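Local structure of PKS (Streptomyces sp. CNQ431, 5YDA) at residues A76-S84 against A98-D107; G391-R399 against V410-A421. The protein is the acyltransferase domain, with an adjoining linker region, of a splenocin polyketide synthase, and probably loads a broad range of acyl units onto an acyl carrier protein. All blocks are in the same frame, centred on the assembly; numbering follows the deposited sequence.

From the N terminus, contact 1 forms first: strand 79-85 runs into helix 88-97, and the loop that follows, 98-107, turns back along the strand, closing a short strand-helix-loop excursion. Contact 2 opens nearly 300 residues later, where 391-399, carrying edge strand 394-395, is joined to helix 407-420 with ten residues between the segments. The two closures follow one another in series and neither encloses nor crosses the other, yet their centres lie about 11 Å apart. Helix 407-420 bridges them: Arg80 NH1 of contact 1 reaches Trp419 O at 3.1 Å, and Ser84 OG probably bonds Glu413 OE2. The small two-stranded sheet is thereby tied to the six-stranded one.

Contact 1 of 2, residues A76-S84 against A98-D107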
loop_
_atom_site.group_PDB
_atom_site.type_symbol
_atom_site.label_atom_id
_atom_site.label_comp_id
_atom_site.label_asym_id
_atom_site.label_seq_id
_atom_site.Cartn_x
_atom_site.Cartn_y
_atom_site.Cartn_z
ATOM N N ALA A 76 7.584 -24.166 -14.801
ATOM C CA ALA A 76 6.601 -23.194 -14.317
ATOM C C ALA A 76 5.507 -23.040 -15.372
ATOM O O ALA A 76 5.593 -22.208 -16.276
ATOM C CB ALA A 76 7.277 -21.866 -14.000
ATOM N N LEU A 77 4.452 -23.837 -15.236
ATOM C CA LEU A 77 3.382 -23.885 -16.222
ATOM C C LEU A 77 2.391 -22.736 -15.996
ATOM O O LEU A 77 2.585 -21.872 -15.137
ATOM C CB LEU A 77 2.712 -25.255 -16.181
ATOM C CG LEU A 77 3.625 -26.486 -16.249
ATOM C CD1 LEU A 77 2.797 -27.751 -16.376
ATOM C CD2 LEU A 77 4.602 -26.378 -17.398
ATOM N N ARG A 78 1.292 -22.733 -16.764
ATOM C CA ARG A 78 0.457 -21.540 -16.885
ATOM C C ARG A 78 -0.453 -21.340 -15.678
ATOM O O ARG A 78 -0.672 -20.201 -15.252
ATOM C CB ARG A 78 -0.381 -21.596 -18.172
ATOM C CG ARG A 78 0.400 -21.269 -19.464
ATOM C CD ARG A 78 -0.479 -20.767 -20.647
ATOM N NE ARG A 78 -1.897 -21.144 -20.583
ATOM C CZ ARG A 78 -2.907 -20.270 -20.535
ATOM N NH1 ARG A 78 -2.655 -18.959 -20.553
ATOM N NH2 ARG A 78 -4.170 -20.700 -20.472
ATOM N N HIS A 79 -1.011 -22.418 -15.138
ATOM C CA HIS A 79 -1.932 -22.349 -14.010
ATOM C C HIS A 79 -1.154 -22.610 -12.724
ATOM O O HIS A 79 -0.570 -23.686 -12.560
ATOM C CB HIS A 79 -3.063 -23.363 -14.174
ATOM C CG HIS A 79 -4.021 -23.029 -15.276
ATOM N ND1 HIS A 79 -5.309 -22.602 -15.035
ATOM C CD2 HIS A 79 -3.885 -23.068 -16.621
ATOM C CE1 HIS A 79 -5.922 -22.384 -16.183
ATOM N NE2 HIS A 79 -5.080 -22.660 -17.162
ATOM N N ARG A 80 -1.156 -21.638 -11.810
ATOM C CA ARG A 80 -0.275 -21.668 -10.650
ATOM C C ARG A 80 -1.042 -21.431 -9.359
ATOM O O ARG A 80 -2.028 -20.691 -9.332
ATOM C CB ARG A 80 0.822 -20.606 -10.756
ATOM C CG ARG A 80 1.563 -20.613 -12.058
ATOM C CD ARG A 80 2.675 -19.571 -12.085
ATOM N NE ARG A 80 3.529 -19.784 -13.252
ATOM C CZ ARG A 80 4.521 -18.986 -13.627
ATOM N NH1 ARG A 80 4.812 -17.890 -12.930
ATOM N NH2 ARG A 80 5.233 -19.294 -14.707
ATOM N N LEU A 81 -0.561 -22.052 -8.281
ATOM C CA LEU A 81 -0.925 -21.652 -6.925
ATOM C C LEU A 81 0.261 -21.918 -6.003
ATOM O O LEU A 81 1.223 -22.594 -6.369
ATOM C CB LEU A 81 -2.194 -22.362 -6.425
ATOM C CG LEU A 81 -2.313 -23.883 -6.273
ATOM C CD1 LEU A 81 -1.545 -24.431 -5.076
ATOM C CD2 LEU A 81 -3.788 -24.252 -6.163
ATOM N N THR A 82 0.187 -21.371 -4.795
ATOM C CA THR A 82 1.220 -21.590 -3.800
ATOM C C THR A 82 0.561 -21.818 -2.457
ATOM O O THR A 82 -0.590 -21.438 -2.239
ATOM C CB THR A 82 2.199 -20.412 -3.658
ATOM O OG1 THR A 82 1.492 -19.258 -3.178
ATOM C CG2 THR A 82 2.908 -20.100 -4.972
ATOM N N VAL A 83 1.316 -22.450 -1.557
ATOM C CA VAL A 83 1.017 -22.464 -0.134
ATOM C C VAL A 83 2.241 -21.933 0.597
ATOM O O VAL A 83 3.353 -21.954 0.068
ATOM C CB VAL A 83 0.634 -23.873 0.375
ATOM C CG1 VAL A 83 -0.613 -24.369 -0.340
ATOM C CG2 VAL A 83 1.794 -24.850 0.179
ATOM N N SER A 84 2.017 -21.418 1.800
ATOM C CA SER A 84 3.073 -21.042 2.724
ATOM C C SER A 84 3.024 -21.983 3.918
ATOM O O SER A 84 1.938 -22.296 4.416
ATOM C CB SER A 84 2.898 -19.601 3.218
ATOM O OG SER A 84 2.903 -18.689 2.142
ATOM N N ALA A 98 -6.185 -25.897 -0.896
ATOM C CA ALA A 98 -5.679 -25.030 -1.949
ATOM C C ALA A 98 -6.683 -24.938 -3.084
ATOM O O ALA A 98 -7.098 -25.956 -3.643
ATOM C CB ALA A 98 -4.337 -25.548 -2.464
ATOM N N VAL A 99 -7.084 -23.710 -3.403
ATOM C CA VAL A 99 -7.955 -23.417 -4.532
ATOM C C VAL A 99 -7.214 -22.430 -5.436
ATOM O O VAL A 99 -6.640 -21.465 -4.930
ATOM C CB VAL A 99 -9.316 -22.839 -4.105
ATOM C CG1 VAL A 99 -10.074 -23.843 -3.244
ATOM C CG2 VAL A 99 -9.150 -21.530 -3.339
ATOM N N PRO A 100 -7.167 -22.652 -6.748
ATOM C CA PRO A 100 -6.579 -21.637 -7.632
ATOM C C PRO A 100 -7.288 -20.303 -7.441
ATOM O O PRO A 100 -8.512 -20.245 -7.314
ATOM C CB PRO A 100 -6.802 -22.208 -9.037
ATOM C CG PRO A 100 -7.855 -23.249 -8.877
ATOM C CD PRO A 100 -7.708 -23.796 -7.493
ATOM N N ALA A 101 -6.499 -19.227 -7.382
ATOM C CA ALA A 101 -7.025 -17.917 -7.024
ATOM C C ALA A 101 -6.708 -16.806 -8.016
ATOM O O ALA A 101 -7.305 -15.732 -7.899
ATOM C CB ALA A 101 -6.512 -17.492 -5.636
ATOM N N VAL A 102 -5.794 -17.009 -8.959
ATOM C CA VAL A 102 -5.519 -16.012 -9.992
ATOM C C VAL A 102 -5.714 -16.682 -11.344
ATOM O O VAL A 102 -5.692 -17.922 -11.448
ATOM C CB VAL A 102 -4.102 -15.402 -9.850
ATOM C CG1 VAL A 102 -3.995 -14.574 -8.568
ATOM C CG2 VAL A 102 -3.041 -16.476 -9.900
ATOM N N PRO A 103 -5.944 -15.900 -12.397
ATOM C CA PRO A 103 -6.041 -16.473 -13.743
ATOM C C PRO A 103 -4.720 -17.096 -14.150
ATOM O O PRO A 103 -3.681 -16.813 -13.531
ATOM C CB PRO A 103 -6.368 -15.255 -14.623
ATOM C CG PRO A 103 -6.871 -14.213 -13.678
ATOM C CD PRO A 103 -6.153 -14.440 -12.403
ATOM N N PRO A 104 -4.714 -17.949 -15.178
ATOM C CA PRO A 104 -3.440 -18.438 -15.714
ATOM C C PRO A 104 -2.587 -17.269 -16.167
ATOM O O PRO A 104 -3.104 -16.227 -16.565
ATOM C CB PRO A 104 -3.857 -19.327 -16.893
ATOM C CG PRO A 104 -5.280 -18.939 -17.197
ATOM C CD PRO A 104 -5.873 -18.509 -15.894
ATOM N N VAL A 105 -1.268 -17.439 -16.074
ATOM C CA VAL A 105 -0.344 -16.325 -16.290
ATOM C C VAL A 105 -0.416 -15.874 -17.745
ATOM O O VAL A 105 -0.665 -16.699 -18.637
ATOM C CB VAL A 105 1.093 -16.702 -15.897
ATOM C CG1 VAL A 105 1.091 -17.455 -14.586
ATOM C CG2 VAL A 105 1.756 -17.524 -16.986
ATOM N N PRO A 106 -0.227 -14.592 -18.031
ATOM C CA PRO A 106 -0.263 -14.138 -19.424
ATOM C C PRO A 106 0.926 -14.680 -20.199
ATOM O O PRO A 106 1.929 -15.116 -19.626
ATOM C CB PRO A 106 -0.201 -12.608 -19.313
ATOM C CG PRO A 106 -0.425 -12.298 -17.846
ATOM C CD PRO A 106 0.035 -13.493 -17.089
ATOM N N ASP A 107 0.818 -14.573 -21.508
ATOM C CA ASP A 107 1.873 -14.987 -22.397
ATOM C C ASP A 107 3.044 -14.041 -22.239
ATOM O O ASP A 107 4.168 -14.419 -22.430
ATOM C CB ASP A 107 1.370 -15.039 -23.825
ATOM C CG ASP A 107 0.089 -15.828 -23.959
ATOM O OD1 ASP A 107 -0.850 -15.344 -24.623
ATOM O OD2 ASP A 107 0.016 -16.940 -23.407
HETATM O O HOH W 1 -1.931 -18.916 -12.450
HETATM O O HOH W 2 -3.785 -19.204 -7.731
HETATM O O HOH W 3 -4.517 -20.202 -10.956
#
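Arg78 meets Pro104 and Val105 through backbone and side chain. Its carbonyl O accepts Val105 N at 2.9 Å with an N-H...O angle of 165°, and its guanidinium lies with one face, near its rim, against Pro104 CB. Asp107 OD2 is 4.4 Å from Arg78 NH1 but well out of the guanidinium plane, so only charge attraction is inferred. The same Pro104 CB sits over the His79 ring centre, 3.7 Å from the centroid, a CH-pi contact. Arg80 crosses Val105 at about a right angle; Val105 CG1 rests over one guanidinium face, off toward its rim, 3.6 Å from Arg80 NE. Arg80 NE donates in plane to Leu77 O at 3.0 Å, helping fix the group's rotation, while NH1 forms a salt bridge with Asp424. One water bridges Arg80 O and Ala101 N; two others lie between Arg80 and Pro103 O or Val102 O. Leu81, with CG between N and the carbonyl carbon (chi1 61°), sets CD2 4.0 Å from Ala98 CB and near Pro100; Val83 CG1 touches Ala98 more loosely. Strand 79-85 pairs antiparallel with 32-38, helix 43-56 packs on Leu81 and Pro100 through Leu44, and helix 407-420 meets Thr82 and Val102.

Contact 2 of 2, residues G391-R399 against V410-A421; sequences GPVTVTTMR and VLAEALGRLWSA
Arg417 supplies the direct hydrogen bonds of this contact, gripping Thr394 O side-on with two nitrogens. Arg417 NE lies 2.8 Å and Arg417 NH2 2.9 Å from Thr394 O. The N-H...O angles of 137° and 132° show that sharing one acceptor bends both bonds, and the oxygen is tilted from the guanidinium plane. CG anti to the backbone N (chi1 -171°) and an extended run to NE carry the group from the helix to the strand's carbonyl.

A water makes the second polar link, donating to Thr396 O at 2.8 Å and also to Val410 O. Thr397 OG1, buried near Ala414 CB, has no polar partner in the model.

Apolar contacts centre on Val395, whose two methyls divide the work. Val395 CG1, anti to its backbone N, meets Ala414 CB at 3.7 Å; Val395 CG2 lies at the edge of the Arg417 guanidinium, in its plane, and reaches Leu418 CD2 at 4.1 Å. The Val395 and Arg417 side chains run alongside one another, each heading toward the other's backbone. Beyond the strand, Val410 CG1 presses on the backbone of 397-398, 3.5 Å from Thr397 O, while Val410 CG2 lies beside Arg399 CB. At the other end Val393 CG1 makes a looser contact with Ala421 CB.

Strand 394-395 is the outermost strand of the sheet within this chain, parallel to its neighbour 369-372, and Leu418 also packs on Val369 and Val371. The helix therefore lies against an edge of the mixed, largely parallel sheet that forms the alpha/beta core of the acyltransferase fold, and the connection through 400-406 brings the chain back antiparallel along that edge, as the pairings Thr397-Leu411 and Val393-Ala421 attest.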
loop_
_atom_site.group_PDB
_atom_site.type_symbol
_atom_site.label_atom_id
_atom_site.label_comp_id
_atom_site.label_asym_id
_atom_site.label_seq_id
_atom_site.Cartn_x
_atom_site.Cartn_y
_atom_site.Cartn_z
ATOM N N GLY A 391 -11.539 -7.260 -14.281
ATOM C CA GLY A 391 -10.812 -8.311 -13.608
ATOM C C GLY A 391 -9.384 -7.978 -13.177
ATOM O O GLY A 391 -8.458 -8.706 -13.523
ATOM N N PRO A 392 -9.171 -6.918 -12.390
ATOM C CA PRO A 392 -7.813 -6.668 -11.893
ATOM C C PRO A 392 -7.390 -7.777 -10.938
ATOM O O PRO A 392 -8.215 -8.359 -10.231
ATOM C CB PRO A 392 -7.940 -5.325 -11.167
ATOM C CG PRO A 392 -9.299 -5.390 -10.603
ATOM C CD PRO A 392 -10.149 -6.071 -11.687
ATOM N N VAL A 393 -6.106 -8.106 -10.963
ATOM C CA VAL A 393 -5.509 -8.951 -9.938
ATOM C C VAL A 393 -4.919 -8.030 -8.885
ATOM O O VAL A 393 -4.147 -7.119 -9.208
ATOM C CB VAL A 393 -4.436 -9.883 -10.518
ATOM C CG1 VAL A 393 -3.838 -10.769 -9.416
ATOM C CG2 VAL A 393 -5.014 -10.730 -11.624
ATOM N N THR A 394 -5.317 -8.229 -7.635
ATOM C CA THR A 394 -4.853 -7.382 -6.553
ATOM C C THR A 394 -4.156 -8.260 -5.533
ATOM O O THR A 394 -4.472 -9.447 -5.383
ATOM C CB THR A 394 -6.001 -6.576 -5.881
ATOM O OG1 THR A 394 -6.920 -7.459 -5.225
ATOM C CG2 THR A 394 -6.748 -5.740 -6.915
ATOM N N VAL A 395 -3.168 -7.672 -4.878
ATOM C CA VAL A 395 -2.348 -8.372 -3.905
ATOM C C VAL A 395 -2.225 -7.477 -2.695
ATOM O O VAL A 395 -1.941 -6.281 -2.820
ATOM C CB VAL A 395 -0.948 -8.712 -4.441
ATOM C CG1 VAL A 395 -0.077 -9.265 -3.302
ATOM C CG2 VAL A 395 -1.041 -9.684 -5.605
ATOM N N THR A 396 -2.430 -8.056 -1.540
ATOM C CA THR A 396 -2.357 -7.336 -0.294
ATOM C C THR A 396 -1.111 -7.794 0.453
ATOM O O THR A 396 -0.651 -8.928 0.305
ATOM C CB THR A 396 -3.666 -7.554 0.477
ATOM O OG1 THR A 396 -4.281 -6.280 0.676
ATOM C CG2 THR A 396 -3.463 -8.258 1.772
ATOM N N THR A 397 -0.562 -6.902 1.251
ATOM C CA THR A 397 0.824 -7.025 1.649
ATOM C C THR A 397 1.046 -6.873 3.156
ATOM O O THR A 397 2.057 -7.367 3.673
ATOM C CB THR A 397 1.623 -5.995 0.823
ATOM O OG1 THR A 397 2.607 -6.631 0.005
ATOM C CG2 THR A 397 2.178 -4.896 1.611
ATOM N N MET A 398 0.102 -6.299 3.889
ATOM C CA MET A 398 0.252 -6.161 5.329
ATOM C C MET A 398 -1.139 -6.163 5.965
ATOM O O MET A 398 -2.078 -5.533 5.450
ATOM C CB MET A 398 1.050 -4.878 5.660
ATOM C CG MET A 398 1.101 -4.482 7.130
ATOM S SD MET A 398 2.317 -3.157 7.464
ATOM C CE MET A 398 3.839 -4.083 7.271
ATOM N N ARG A 399 -1.254 -6.865 7.090
ATOM C CA ARG A 399 -2.542 -7.100 7.735
ATOM C C ARG A 399 -3.103 -5.817 8.348
ATOM O O ARG A 399 -2.374 -4.864 8.642
ATOM C CB ARG A 399 -2.392 -8.145 8.841
ATOM C CG ARG A 399 -1.551 -7.610 10.000
ATOM C CD ARG A 399 -1.236 -8.658 11.041
ATOM N NE ARG A 399 -0.323 -8.142 12.053
ATOM C CZ ARG A 399 -0.704 -7.414 13.104
ATOM N NH1 ARG A 399 -1.982 -7.109 13.288
ATOM N NH2 ARG A 399 0.195 -6.984 13.975
ATOM N N VAL A 410 1.809 -13.093 5.992
ATOM C CA VAL A 410 1.116 -12.252 5.022
ATOM C C VAL A 410 2.050 -11.895 3.870
ATOM O O VAL A 410 1.644 -11.893 2.701
ATOM C CB VAL A 410 0.548 -11.005 5.720
ATOM C CG1 VAL A 410 -0.027 -10.024 4.695
ATOM C CG2 VAL A 410 -0.514 -11.420 6.742
ATOM N N LEU A 411 3.332 -11.635 4.179
ATOM C CA LEU A 411 4.294 -11.301 3.136
ATOM C C LEU A 411 4.547 -12.496 2.231
ATOM O O LEU A 411 4.568 -12.352 1.000
ATOM C CB LEU A 411 5.609 -10.810 3.756
ATOM C CG LEU A 411 6.723 -10.471 2.757
ATOM C CD1 LEU A 411 6.237 -9.504 1.693
ATOM C CD2 LEU A 411 7.954 -9.891 3.476
ATOM N N ALA A 412 4.725 -13.687 2.827
ATOM C CA ALA A 412 4.955 -14.895 2.037
ATOM C C ALA A 412 3.772 -15.203 1.127
ATOM O O ALA A 412 3.963 -15.591 -0.033
ATOM C CB ALA A 412 5.244 -16.086 2.953
ATOM N N GLU A 413 2.544 -15.046 1.631
ATOM C CA GLU A 413 1.371 -15.208 0.767
ATOM C C GLU A 413 1.389 -14.214 -0.388
ATOM O O GLU A 413 1.124 -14.587 -1.536
ATOM C CB GLU A 413 0.079 -15.050 1.569
ATOM C CG GLU A 413 -0.101 -16.121 2.618
ATOM C CD GLU A 413 -0.755 -17.369 2.072
ATOM O OE1 GLU A 413 -1.962 -17.316 1.749
ATOM O OE2 GLU A 413 -0.063 -18.403 1.962
ATOM N N ALA A 414 1.686 -12.938 -0.101
ATOM C CA ALA A 414 1.759 -11.944 -1.167
ATOM C C ALA A 414 2.783 -12.343 -2.217
ATOM O O ALA A 414 2.517 -12.239 -3.420
ATOM C CB ALA A 414 2.099 -10.560 -0.598
ATOM N N LEU A 415 3.961 -12.809 -1.782
ATOM C CA LEU A 415 4.990 -13.207 -2.742
ATOM C C LEU A 415 4.544 -14.421 -3.548
ATOM O O LEU A 415 4.727 -14.460 -4.769
ATOM C CB LEU A 415 6.313 -13.482 -2.025
ATOM C CG LEU A 415 6.968 -12.227 -1.439
ATOM C CD1 LEU A 415 8.157 -12.569 -0.572
ATOM C CD2 LEU A 415 7.380 -11.261 -2.547
ATOM N N GLY A 416 3.936 -15.406 -2.887
ATOM C CA GLY A 416 3.421 -16.556 -3.612
ATOM C C GLY A 416 2.365 -16.157 -4.625
ATOM O O GLY A 416 2.389 -16.595 -5.784
ATOM N N ARG A 417 1.439 -15.292 -4.208
ATOM C CA ARG A 417 0.389 -14.837 -5.111
ATOM C C ARG A 417 0.971 -14.079 -6.298
ATOM O O ARG A 417 0.523 -14.253 -7.440
ATOM C CB ARG A 417 -0.590 -13.966 -4.338
ATOM C CG ARG A 417 -1.832 -13.606 -5.096
ATOM C CD ARG A 417 -2.770 -12.862 -4.161
ATOM N NE ARG A 417 -3.780 -12.133 -4.909
ATOM C CZ ARG A 417 -4.980 -12.627 -5.172
ATOM N NH1 ARG A 417 -5.282 -13.839 -4.717
ATOM N NH2 ARG A 417 -5.859 -11.915 -5.878
ATOM N N LEU A 418 1.980 -13.244 -6.051
ATOM C CA LEU A 418 2.640 -12.557 -7.154
ATOM C C LEU A 418 3.252 -13.559 -8.138
ATOM O O LEU A 418 3.110 -13.405 -9.358
ATOM C CB LEU A 418 3.687 -11.589 -6.600
ATOM C CG LEU A 418 3.090 -10.266 -6.112
ATOM C CD1 LEU A 418 4.064 -9.510 -5.228
ATOM C CD2 LEU A 418 2.676 -9.404 -7.310
ATOM N N TRP A 419 3.904 -14.611 -7.628
ATOM C CA TRP A 419 4.430 -15.641 -8.520
ATOM C C TRP A 419 3.310 -16.329 -9.293
ATOM O O TRP A 419 3.431 -16.557 -10.503
ATOM C CB TRP A 419 5.242 -16.674 -7.737
ATOM C CG TRP A 419 5.717 -17.826 -8.609
ATOM C CD1 TRP A 419 6.851 -17.860 -9.377
ATOM C CD2 TRP A 419 5.063 -19.091 -8.808
ATOM N NE1 TRP A 419 6.941 -19.063 -10.035
ATOM C CE2 TRP A 419 5.861 -19.838 -9.702
ATOM C CE3 TRP A 419 3.885 -19.665 -8.311
ATOM C CZ2 TRP A 419 5.517 -21.127 -10.111
ATOM C CZ3 TRP A 419 3.549 -20.945 -8.711
ATOM C CH2 TRP A 419 4.358 -21.662 -9.611
ATOM N N SER A 420 2.211 -16.667 -8.608
ATOM C CA SER A 420 1.096 -17.337 -9.273
ATOM C C SER A 420 0.533 -16.509 -10.421
ATOM O O SER A 420 0.038 -17.070 -11.405
ATOM C CB SER A 420 -0.005 -17.654 -8.262
ATOM O OG SER A 420 0.401 -18.699 -7.395
ATOM N N ALA A 421 0.580 -15.182 -10.314
ATOM C CA ALA A 421 0.077 -14.331 -11.382
ATOM C C ALA A 421 1.072 -14.171 -12.520
ATOM O O ALA A 421 0.715 -13.592 -13.554
ATOM C CB ALA A 421 -0.292 -12.950 -10.833
HETATM O O HOH W 4 -0.952 -11.452 1.422
#